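Long-range contacts in ribosomal RNA processing protein 6 (Trypanosoma brucei brucei, PDB 4NLC), which acts as a 3'-5' exoribonuclease of the exosome component 10/RRP6 family, probably trimming single-stranded RNA during ribosomal RNA processing, and is represented here by its catalytic core: residues Leu64-Cys69 with Asp222-Leu227; Asp75-Leu80 with Arg129-Leu134; Leu97-Phe102 with Val155-Lys160; Pro268-Asp273 with Ile298-Asp303. The protein carries 1 engineered substitution. All coordinates share one frame; numbering follows the deposited sequence.

Contact 1 (Leu64-Cys69 with Asp222-Leu227)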
# COMPACT_ATOMS: atom_id res chain seq x y z
N LEU A 64 25.79 3.90 5.09
CA LEU A 64 26.94 3.09 4.72
C LEU A 64 27.18 3.17 3.21
O LEU A 64 26.38 3.74 2.47
CB LEU A 64 26.70 1.63 5.15
CG LEU A 64 26.41 1.36 6.64
CD1 LEU A 64 26.48 -0.12 6.91
CD2 LEU A 64 27.41 2.08 7.54
N SER A 65 28.31 2.62 2.76
CA SER A 65 28.58 2.58 1.33
C SER A 65 27.71 1.49 0.73
O SER A 65 27.61 0.39 1.31
CB SER A 65 30.04 2.21 1.08
OG SER A 65 30.20 1.82 -0.27
N LEU A 66 27.15 1.76 -0.45
CA LEU A 66 26.37 0.74 -1.17
C LEU A 66 27.29 -0.37 -1.72
O LEU A 66 26.83 -1.48 -1.98
CB LEU A 66 25.55 1.37 -2.31
CG LEU A 66 24.32 2.17 -1.91
CD1 LEU A 66 23.74 2.89 -3.12
CD2 LEU A 66 23.26 1.29 -1.26
N VAL A 67 28.60 -0.10 -1.83
CA VAL A 67 29.57 -1.08 -2.34
C VAL A 67 29.79 -2.21 -1.31
O VAL A 67 29.73 -3.39 -1.68
CB VAL A 67 30.92 -0.40 -2.75
CG1 VAL A 67 31.94 -1.42 -3.27
CG2 VAL A 67 30.70 0.69 -3.80
N THR A 68 30.02 -1.86 -0.03
CA THR A 68 30.35 -2.83 1.01
C THR A 68 29.25 -3.08 2.08
O THR A 68 29.46 -3.87 2.99
CB THR A 68 31.66 -2.43 1.66
OG1 THR A 68 31.57 -1.08 2.10
CG2 THR A 68 32.85 -2.59 0.72
N CYS A 69 28.08 -2.43 1.94
CA CYS A 69 26.98 -2.59 2.90
C CYS A 69 26.36 -3.96 2.69
O CYS A 69 25.99 -4.27 1.55
CB CYS A 69 25.92 -1.49 2.75
SG CYS A 69 24.48 -1.69 3.83
N ASP A 222 15.64 2.80 -1.17
CA ASP A 222 14.49 3.46 -0.56
C ASP A 222 14.60 3.50 0.98
O ASP A 222 14.01 4.39 1.58
CB ASP A 222 13.17 2.77 -0.99
CG ASP A 222 12.57 3.24 -2.31
OD1 ASP A 222 13.14 4.17 -2.93
OD2 ASP A 222 11.54 2.67 -2.72
N THR A 223 15.38 2.56 1.61
CA THR A 223 15.56 2.57 3.06
C THR A 223 16.99 2.87 3.51
O THR A 223 17.20 3.32 4.63
CB THR A 223 15.07 1.26 3.70
OG1 THR A 223 15.82 0.16 3.16
CG2 THR A 223 13.59 1.05 3.55
N HIS A 224 17.98 2.53 2.67
CA HIS A 224 19.42 2.68 2.94
C HIS A 224 19.86 4.04 3.52
O HIS A 224 20.71 4.08 4.42
CB HIS A 224 20.21 2.36 1.67
CG HIS A 224 21.69 2.46 1.84
ND1 HIS A 224 22.43 1.40 2.31
CD2 HIS A 224 22.51 3.51 1.63
CE1 HIS A 224 23.68 1.83 2.37
NE2 HIS A 224 23.77 3.11 1.98
N PHE A 225 19.23 5.15 3.07
CA PHE A 225 19.59 6.49 3.54
C PHE A 225 18.62 7.07 4.59
O PHE A 225 18.88 8.16 5.12
CB PHE A 225 19.71 7.47 2.35
CG PHE A 225 20.49 6.95 1.15
CD1 PHE A 225 21.87 7.11 1.07
CD2 PHE A 225 19.83 6.36 0.09
CE1 PHE A 225 22.57 6.66 -0.04
CE2 PHE A 225 20.54 5.86 -1.00
CZ PHE A 225 21.90 6.06 -1.08
N LEU A 226 17.53 6.36 4.87
CA LEU A 226 16.45 6.85 5.70
C LEU A 226 16.82 7.08 7.17
O LEU A 226 16.33 8.04 7.76
CB LEU A 226 15.20 5.96 5.57
CG LEU A 226 13.84 6.60 5.97
CD1 LEU A 226 13.66 8.00 5.34
CD2 LEU A 226 12.67 5.71 5.56
N LEU A 227 17.69 6.26 7.76
CA LEU A 227 18.06 6.52 9.16
C LEU A 227 18.96 7.74 9.31
O LEU A 227 18.84 8.43 10.31
CB LEU A 227 18.66 5.30 9.86
CG LEU A 227 17.73 4.11 10.04
CD1 LEU A 227 18.49 2.92 10.56
CD2 LEU A 227 16.54 4.46 10.91
O HOH W 1 23.06 2.84 5.21

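Contact 2 (Asp75-Leu80 with Arg129-Leu134)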
# COMPACT_ATOMS: atom_id res chain seq x y z
N ASP A 75 13.48 -14.70 1.92
CA ASP A 75 12.32 -15.28 1.26
C ASP A 75 11.90 -16.62 1.84
O ASP A 75 11.11 -17.34 1.21
CB ASP A 75 12.51 -15.34 -0.28
CG ASP A 75 13.55 -16.31 -0.82
OD1 ASP A 75 14.40 -16.78 -0.02
OD2 ASP A 75 13.56 -16.53 -2.06
N THR A 76 12.38 -16.95 3.06
CA THR A 76 11.93 -18.17 3.79
C THR A 76 11.52 -17.76 5.21
O THR A 76 11.92 -16.67 5.65
CB THR A 76 12.97 -19.30 3.81
OG1 THR A 76 14.08 -18.91 4.60
CG2 THR A 76 13.40 -19.73 2.43
N VAL A 77 10.74 -18.63 5.91
CA VAL A 77 10.26 -18.40 7.29
C VAL A 77 11.44 -18.25 8.24
O VAL A 77 11.45 -17.30 9.01
CB VAL A 77 9.28 -19.49 7.83
CG1 VAL A 77 8.66 -19.07 9.17
CG2 VAL A 77 8.19 -19.79 6.83
N GLU A 78 12.41 -19.19 8.20
CA GLU A 78 13.63 -19.24 9.05
C GLU A 78 14.46 -17.97 8.86
O GLU A 78 14.96 -17.44 9.84
CB GLU A 78 14.53 -20.47 8.71
CG GLU A 78 13.81 -21.69 8.18
CD GLU A 78 13.50 -21.68 6.69
OE1 GLU A 78 12.30 -21.69 6.35
OE2 GLU A 78 14.45 -21.73 5.87
N ASP A 79 14.59 -17.49 7.62
CA ASP A 79 15.33 -16.25 7.34
C ASP A 79 14.59 -15.02 7.82
O ASP A 79 15.23 -14.06 8.23
CB ASP A 79 15.72 -16.16 5.87
CG ASP A 79 16.85 -17.12 5.55
OD1 ASP A 79 17.75 -17.30 6.42
OD2 ASP A 79 16.82 -17.74 4.47
N LEU A 80 13.25 -15.07 7.84
CA LEU A 80 12.40 -14.01 8.36
C LEU A 80 12.54 -13.92 9.89
O LEU A 80 12.66 -12.81 10.43
CB LEU A 80 10.93 -14.22 7.94
CG LEU A 80 9.92 -13.16 8.39
CD1 LEU A 80 10.32 -11.76 7.89
CD2 LEU A 80 8.50 -13.53 7.94
N ARG A 129 4.23 -14.28 2.78
CA ARG A 129 2.97 -13.60 3.08
C ARG A 129 2.30 -14.13 4.33
O ARG A 129 1.95 -13.35 5.22
CB ARG A 129 1.98 -13.68 1.90
CG ARG A 129 0.68 -12.91 2.13
CD ARG A 129 -0.23 -13.08 0.93
NE ARG A 129 -1.62 -12.68 1.19
CZ ARG A 129 -2.06 -11.43 1.11
NH1 ARG A 129 -1.24 -10.44 0.78
NH2 ARG A 129 -3.33 -11.16 1.36
N ALA A 130 2.13 -15.47 4.41
CA ALA A 130 1.47 -16.19 5.50
C ALA A 130 2.22 -16.11 6.83
O ALA A 130 1.63 -16.38 7.88
CB ALA A 130 1.27 -17.65 5.12
N ASN A 131 3.51 -15.72 6.80
CA ASN A 131 4.39 -15.69 7.98
C ASN A 131 4.77 -14.30 8.46
O ASN A 131 5.53 -14.18 9.42
CB ASN A 131 5.67 -16.49 7.66
CG ASN A 131 5.38 -17.77 6.90
OD1 ASN A 131 5.58 -17.87 5.68
ND2 ASN A 131 4.79 -18.72 7.57
N MET A 132 4.28 -13.26 7.79
CA MET A 132 4.66 -11.88 8.12
C MET A 132 4.25 -11.45 9.54
O MET A 132 4.88 -10.56 10.11
CB MET A 132 4.15 -10.90 7.06
CG MET A 132 4.89 -10.98 5.74
SD MET A 132 6.65 -10.61 5.87
CE MET A 132 6.57 -8.82 6.01
N TYR A 133 3.26 -12.15 10.14
CA TYR A 133 2.79 -11.91 11.51
C TYR A 133 3.94 -12.03 12.53
O TYR A 133 3.88 -11.42 13.60
CB TYR A 133 1.63 -12.85 11.86
CG TYR A 133 2.02 -14.31 12.00
CD1 TYR A 133 2.46 -14.82 13.21
CD2 TYR A 133 1.89 -15.20 10.94
CE1 TYR A 133 2.78 -16.17 13.36
CE2 TYR A 133 2.20 -16.55 11.07
CZ TYR A 133 2.68 -17.03 12.28
OH TYR A 133 3.01 -18.35 12.44
N LEU A 134 4.99 -12.79 12.16
CA LEU A 134 6.21 -12.99 12.98
C LEU A 134 6.99 -11.71 13.23
O LEU A 134 7.86 -11.68 14.09
CB LEU A 134 7.12 -14.10 12.41
CG LEU A 134 6.53 -15.52 12.43
CD1 LEU A 134 7.38 -16.47 11.62
CD2 LEU A 134 6.33 -16.05 13.84

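Contact 3 (Leu97-Phe102 with Val155-Lys160)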
# COMPACT_ATOMS: atom_id res chain seq x y z
N LEU A 97 7.76 -0.24 1.70
CA LEU A 97 7.05 -1.35 1.09
C LEU A 97 6.89 -1.09 -0.40
O LEU A 97 6.76 0.06 -0.81
CB LEU A 97 5.62 -1.45 1.69
CG LEU A 97 5.40 -1.69 3.19
CD1 LEU A 97 3.91 -1.67 3.51
CD2 LEU A 97 5.91 -3.03 3.62
N GLU A 98 6.84 -2.17 -1.21
CA GLU A 98 6.46 -2.07 -2.63
C GLU A 98 5.10 -2.79 -2.74
O GLU A 98 4.81 -3.71 -1.96
CB GLU A 98 7.52 -2.59 -3.60
CG GLU A 98 8.87 -1.90 -3.47
CD GLU A 98 8.92 -0.40 -3.72
OE1 GLU A 98 8.01 0.13 -4.38
OE2 GLU A 98 9.88 0.24 -3.25
N HIS A 99 4.25 -2.34 -3.65
CA HIS A 99 2.86 -2.82 -3.73
C HIS A 99 2.38 -3.07 -5.18
O HIS A 99 3.02 -2.61 -6.13
CB HIS A 99 1.99 -1.73 -3.03
CG HIS A 99 0.54 -2.02 -2.82
ND1 HIS A 99 -0.42 -1.54 -3.70
CD2 HIS A 99 -0.08 -2.61 -1.78
CE1 HIS A 99 -1.59 -1.92 -3.20
NE2 HIS A 99 -1.44 -2.58 -2.06
N HIS A 100 1.28 -3.81 -5.34
CA HIS A 100 0.67 -4.08 -6.63
C HIS A 100 -0.83 -3.81 -6.56
O HIS A 100 -1.51 -4.31 -5.67
CB HIS A 100 0.94 -5.53 -7.13
CG HIS A 100 0.34 -5.78 -8.49
ND1 HIS A 100 0.95 -5.30 -9.65
CD2 HIS A 100 -0.84 -6.34 -8.82
CE1 HIS A 100 0.14 -5.63 -10.64
NE2 HIS A 100 -0.95 -6.25 -10.20
N ASP A 101 -1.36 -3.07 -7.52
CA ASP A 101 -2.77 -2.73 -7.49
C ASP A 101 -3.53 -3.03 -8.77
O ASP A 101 -4.75 -3.00 -8.72
CB ASP A 101 -2.98 -1.25 -7.07
CG ASP A 101 -2.28 -0.20 -7.92
OD1 ASP A 101 -2.32 -0.31 -9.16
OD2 ASP A 101 -1.74 0.77 -7.34
N PHE A 102 -2.86 -3.27 -9.91
CA PHE A 102 -3.60 -3.48 -11.18
C PHE A 102 -4.34 -4.83 -11.27
O PHE A 102 -5.53 -4.84 -11.54
CB PHE A 102 -2.70 -3.28 -12.40
CG PHE A 102 -3.48 -3.04 -13.68
CD1 PHE A 102 -4.11 -1.83 -13.91
CD2 PHE A 102 -3.59 -4.04 -14.64
CE1 PHE A 102 -4.84 -1.62 -15.08
CE2 PHE A 102 -4.32 -3.82 -15.81
CZ PHE A 102 -4.94 -2.61 -16.02
N VAL A 155 0.83 2.08 6.24
CA VAL A 155 0.11 1.79 7.48
C VAL A 155 -1.10 0.90 7.16
O VAL A 155 -1.37 -0.06 7.86
CB VAL A 155 -0.30 3.14 8.19
CG1 VAL A 155 -1.42 2.95 9.21
CG2 VAL A 155 0.92 3.81 8.83
N ARG A 156 -1.80 1.24 6.09
CA ARG A 156 -2.99 0.54 5.62
C ARG A 156 -2.62 -0.84 5.05
O ARG A 156 -3.22 -1.84 5.41
CB ARG A 156 -3.72 1.41 4.58
CG ARG A 156 -4.55 2.50 5.26
CD ARG A 156 -5.02 3.56 4.27
NE ARG A 156 -5.14 4.86 4.92
CZ ARG A 156 -6.27 5.34 5.44
NH1 ARG A 156 -7.39 4.63 5.38
NH2 ARG A 156 -6.29 6.54 6.01
N TRP A 157 -1.63 -0.89 4.18
CA TRP A 157 -1.13 -2.11 3.54
C TRP A 157 -0.76 -3.17 4.54
O TRP A 157 -1.22 -4.31 4.40
CB TRP A 157 0.07 -1.77 2.64
CG TRP A 157 -0.28 -0.89 1.46
CD1 TRP A 157 -1.53 -0.64 0.96
CD2 TRP A 157 0.64 -0.16 0.63
NE1 TRP A 157 -1.44 0.18 -0.14
CE2 TRP A 157 -0.12 0.48 -0.38
CE3 TRP A 157 2.04 -0.04 0.60
CZ2 TRP A 157 0.47 1.25 -1.39
CZ3 TRP A 157 2.62 0.74 -0.39
CH2 TRP A 157 1.84 1.37 -1.38
N LEU A 158 0.04 -2.79 5.59
CA LEU A 158 0.50 -3.69 6.66
C LEU A 158 -0.67 -4.38 7.33
O LEU A 158 -0.59 -5.55 7.66
CB LEU A 158 1.34 -2.91 7.71
CG LEU A 158 2.80 -2.52 7.34
CD1 LEU A 158 3.45 -1.72 8.47
CD2 LEU A 158 3.64 -3.72 7.12
N GLN A 159 -1.77 -3.65 7.49
CA GLN A 159 -2.99 -4.17 8.10
C GLN A 159 -3.68 -5.15 7.17
O GLN A 159 -3.89 -6.30 7.53
CB GLN A 159 -3.93 -3.04 8.54
CG GLN A 159 -3.32 -2.11 9.58
CD GLN A 159 -4.23 -0.96 9.93
OE1 GLN A 159 -5.45 -1.05 9.82
NE2 GLN A 159 -3.64 0.12 10.41
N LYS A 160 -4.05 -4.68 5.99
CA LYS A 160 -4.74 -5.46 4.97
C LYS A 160 -4.08 -6.81 4.73
O LYS A 160 -4.75 -7.85 4.74
CB LYS A 160 -4.77 -4.64 3.65
CG LYS A 160 -5.14 -5.42 2.37
CD LYS A 160 -5.05 -4.53 1.10
CE LYS A 160 -3.63 -4.12 0.65
NZ LYS A 160 -3.67 -3.08 -0.42

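Contact 4 (Pro268-Asp273 with Ile298-Asp303)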
# COMPACT_ATOMS: atom_id res chain seq x y z
N PRO A 268 -11.99 -1.31 -0.35
CA PRO A 268 -12.57 -0.40 -1.35
C PRO A 268 -14.10 -0.43 -1.27
O PRO A 268 -14.73 -1.49 -1.18
CB PRO A 268 -12.03 -0.93 -2.67
CG PRO A 268 -10.74 -1.58 -2.31
CD PRO A 268 -11.05 -2.25 -1.00
N HIS A 269 -14.66 0.76 -1.20
CA HIS A 269 -16.06 1.12 -0.96
C HIS A 269 -16.87 1.39 -2.25
O HIS A 269 -16.68 2.44 -2.88
CB HIS A 269 -16.03 2.38 -0.07
CG HIS A 269 -14.63 2.92 0.07
ND1 HIS A 269 -13.94 3.47 -1.01
CD2 HIS A 269 -13.79 2.87 1.14
CE1 HIS A 269 -12.73 3.76 -0.56
NE2 HIS A 269 -12.59 3.42 0.73
N LEU A 270 -17.74 0.45 -2.65
CA LEU A 270 -18.59 0.65 -3.84
C LEU A 270 -19.94 1.18 -3.43
O LEU A 270 -20.71 0.48 -2.76
CB LEU A 270 -18.74 -0.63 -4.71
CG LEU A 270 -19.47 -0.53 -6.09
CD1 LEU A 270 -20.98 -0.67 -5.99
CD2 LEU A 270 -19.01 0.66 -6.96
N ASP A 271 -20.24 2.41 -3.85
CA ASP A 271 -21.51 3.05 -3.59
C ASP A 271 -22.30 2.92 -4.91
O ASP A 271 -21.93 3.57 -5.90
CB ASP A 271 -21.33 4.52 -3.17
CG ASP A 271 -22.51 5.10 -2.41
OD1 ASP A 271 -23.67 4.81 -2.78
OD2 ASP A 271 -22.27 5.84 -1.42
N PRO A 272 -23.32 2.04 -4.96
CA PRO A 272 -24.04 1.84 -6.23
C PRO A 272 -24.82 3.06 -6.75
O PRO A 272 -25.22 3.07 -7.92
CB PRO A 272 -24.96 0.65 -5.95
CG PRO A 272 -24.43 0.03 -4.67
CD PRO A 272 -23.84 1.16 -3.90
N ASP A 273 -25.00 4.08 -5.89
CA ASP A 273 -25.69 5.33 -6.23
C ASP A 273 -24.72 6.48 -6.52
O ASP A 273 -25.16 7.50 -7.06
CB ASP A 273 -26.64 5.77 -5.07
CG ASP A 273 -27.47 4.70 -4.37
OD1 ASP A 273 -27.90 3.74 -5.04
OD2 ASP A 273 -27.75 4.87 -3.17
N ILE A 298 -23.21 -0.50 -16.12
CA ILE A 298 -21.94 -1.06 -16.60
C ILE A 298 -20.85 -0.86 -15.51
O ILE A 298 -20.11 -1.79 -15.20
CB ILE A 298 -21.48 -0.48 -17.96
CG1 ILE A 298 -22.44 -0.88 -19.14
CG2 ILE A 298 -20.00 -0.85 -18.27
CD1 ILE A 298 -22.47 -2.41 -19.56
N PHE A 299 -20.81 0.33 -14.91
CA PHE A 299 -19.86 0.65 -13.85
C PHE A 299 -20.07 -0.24 -12.63
O PHE A 299 -19.10 -0.72 -12.05
CB PHE A 299 -19.89 2.15 -13.49
CG PHE A 299 -18.72 2.55 -12.62
CD1 PHE A 299 -18.77 2.37 -11.23
CD2 PHE A 299 -17.54 3.01 -13.18
CE1 PHE A 299 -17.67 2.69 -10.43
CE2 PHE A 299 -16.45 3.35 -12.37
CZ PHE A 299 -16.52 3.18 -11.00
N ASN A 300 -21.33 -0.48 -12.24
CA ASN A 300 -21.64 -1.33 -11.08
C ASN A 300 -21.34 -2.77 -11.37
O ASN A 300 -20.84 -3.46 -10.49
CB ASN A 300 -23.05 -1.10 -10.56
CG ASN A 300 -23.15 0.22 -9.87
OD1 ASN A 300 -22.15 0.91 -9.66
ND2 ASN A 300 -24.35 0.61 -9.50
N TRP A 301 -21.58 -3.22 -12.63
CA TRP A 301 -21.23 -4.56 -13.06
C TRP A 301 -19.68 -4.71 -13.04
O TRP A 301 -19.16 -5.74 -12.60
CB TRP A 301 -21.76 -4.85 -14.48
CG TRP A 301 -21.32 -6.19 -14.95
CD1 TRP A 301 -21.92 -7.38 -14.66
CD2 TRP A 301 -20.07 -6.51 -15.59
NE1 TRP A 301 -21.14 -8.42 -15.11
CE2 TRP A 301 -20.00 -7.92 -15.69
CE3 TRP A 301 -19.01 -5.75 -16.11
CZ2 TRP A 301 -18.94 -8.58 -16.32
CZ3 TRP A 301 -17.95 -6.40 -16.71
CH2 TRP A 301 -17.92 -7.79 -16.83
N ARG A 302 -18.96 -3.69 -13.53
CA ARG A 302 -17.50 -3.69 -13.62
C ARG A 302 -16.87 -3.87 -12.26
O ARG A 302 -15.89 -4.60 -12.14
CB ARG A 302 -16.96 -2.45 -14.38
CG ARG A 302 -15.47 -2.53 -14.70
CD ARG A 302 -14.94 -1.24 -15.29
NE ARG A 302 -14.93 -0.18 -14.29
CZ ARG A 302 -13.95 0.70 -14.15
NH1 ARG A 302 -12.91 0.69 -14.96
NH2 ARG A 302 -14.01 1.60 -13.18
N ASP A 303 -17.46 -3.25 -11.22
CA ASP A 303 -16.97 -3.40 -9.86
C ASP A 303 -17.24 -4.82 -9.33
O ASP A 303 -16.34 -5.40 -8.75
CB ASP A 303 -17.52 -2.31 -8.94
CG ASP A 303 -16.83 -2.34 -7.58
OD1 ASP A 303 -15.72 -1.77 -7.47
OD2 ASP A 303 -17.38 -2.96 -6.66

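Contact 1 (Leu64-Cys69 with Asp222-Leu227)
Leu64, Leu66 and Cys69, in the loop that leads into the edge strand 71-74 of the exonuclease domain, form one side of the pocket around the imidazole of His224. His224 NE2 donates to Leu64 O at 2.7 Å, with an N-H...O angle of 144°; the oxygen lies close to the ring plane, whereas the nitrogen stands well above the plane of the carbonyl. With CG anti to the backbone N (chi1 -179°), the ring reaches straight out to the loop. Leu66 CD2 sits over the middle of one ring face, 3.5 Å from the centroid, a CH-pi contact that one methyl of a branched leucine can make while the other packs on Phe225. Cys69 SG comes up at the ring edge, 3.9 Å from His224 CE1. The domain has the RNase H-like fold of this exonuclease family, and the loop is thereby joined to helices 213-224 and 226-238, which flank the central sheet. Asp120 OD2 bonds ND1; since both imidazole nitrogens face acceptors, the surroundings would favour a protonated ring. Phe225 turns its face to His224 CD2, while Leu66 CD1 touches Phe225 CZ at 4.2 Å. A water links the backbones, accepting from Leu64 N at 2.9 Å and donating to His224 O at 2.8 Å. Within the loop, Ser65 OG accepts from Val67 N at 2.9 Å, forming an ST turn.

Contact 2 (Asp75-Leu80 with Arg129-Leu134)
Asn131 O takes a hydrogen bond from Leu134 N at 3.1 Å, three residues on as in a 3-10 turn, and is also met across the contact by Leu80 CD2 at 3.4 Å. The methyl thus packs against a carbonyl that already accepts a hydrogen bond within its own segment. A chi1 of -179° carries Leu80 CG away from its own N and out from helix 77-87 toward residues 129-134, and the same CD2 touches Met132 SD at 4.0 Å. Met132 is bent at chi2 and chi3, so the flexible thioether folds back beside the leucine; beyond it both residues rest on Val123 of the central sheet. One helical turn earlier, Val77 spreads its two methyls over different neighbours. Val77 CG2 lies over the flat face of the Asn131 amide, 3.4 Å from OD1 and nearly as close to CG and ND2, while Val77 CG1 meets Leu134 CD1 at 3.8 Å. A beta-branched residue suits this place because each branch has its own surface to fill. Thr76 is the N-cap of helix 77-87: its OG1 accepts a weak bond from Asp79 N at 3.4 Å and donates to Asp79 OD2 at 3.0 Å, meeting the carboxylate from above its plane. On the far side of the 3-10 segment, Arg129 forms a salt bridge with Asp161. The helix and the 3-10 turn therefore meet through methyl groups, sulfur and an amide face, and their relative position depends on complementary shape more than on directional bonds.

Contact 3 (Leu97-Phe102 with Val155-Lys160)
His99 and Trp157 stack where strand 92-100 of the RNase H-like sheet packs against helix 152-162 in the alpha/beta fold. The imidazole and the five-membered ring of the indole form an offset stack, with centroids 3.8 Å apart and planes at only 7°. His99 CB continues the overlap, lying 3.6 Å from the centroid of the Trp157 six-membered ring as a CH-pi contact, so the wide, flat indole covers both imidazole and CB. The Lys160 side chain runs toward His99 to meet it at the ring edge: Lys160 NZ donates to His99 NE2 at 2.8 Å, which would favour a neutral imidazole with its proton on ND1. A bend at chi3 (71°) in the otherwise extended lysine chain swings the ammonium group to that edge. Leu97, two residues back and hence on the same side of the strand, sets CD1 at the edge of the indole, 3.8 Å from Trp157 CE3, and against Leu158 CG at 4.1 Å. In the next shell Gln106 O also takes a hydrogen bond from Lys160 NZ, and Trp157 rests on Thr109 of strand 108-115. The axes of strand 97-100 and helix 155-160 approach to 10.1 Å at an angle of 69°, and the Trp157 indole lies between them. Trp157 NE1 lies over the histidine face, 3.4 Å from His99 NE2 but poorly angled for a hydrogen bond.

Contact 4 (Pro268-Asp273 with Ile298-Asp303)
Leu270 CA lies 7.4 Å from Asp303 CA, and Pro272 CA 6.3 Å from Asn300 CA, so the non-helical segment 268-273 passes along helix 289-309 against its direction. Asn300 ND2 donates to Pro272 O at 3.1 Å, a nearly straight bond (164°) that lies in the amide plane and falls on a lone pair in the carbonyl plane. An asparagine suits the spot because its short amide can reach a loop carbonyl while the helix keeps its own backbone bonds. A chi1 of -173° extends Leu270 toward the helix, where it and Asp303 lie side by side, pointing opposite ways, with Leu270 CG 3.3 Å from Asp303 OD2. That carboxylate has stronger partners: Arg307 forms a salt bridge with OD2, and Tyr105 OH bonds OD1. Leucine and aspartate can therefore lie alongside each other, the carboxylate being bound by these other partners. At the end of the leucine, Leu270 CD2 reaches the edge of the Phe299 ring, 4.2 Å from CE1. Phe299 in turn packs on helix 275-280, which follows the loop. This is the lining of an HRDC-domain helix by the extended connection leading from helix 249-261.

Overall arrangement
Contacts 1, 2 and 3 belong to the exonuclease part of the chain, whereas contact 4 lies on the HRDC side, its centre about 44 Å from that of contact 1 and across the middle of the chain. Contacts 2 and 3 are nested within the loop closed by contact 1 and cross each other in sequence, helix 77-87 leading on to strand 92-100; their centres are about 17 Å apart. Contact 4 follows in series, its centre about 22 Å from that of contact 3. Contacts 1 and 3 meet where Asp222 OD2 lies 3.0 Å from Glu98 OE2. With Asp96 nearby, this acidic cluster is consistent with the metal-binding centre of DEDD-type exonucleases.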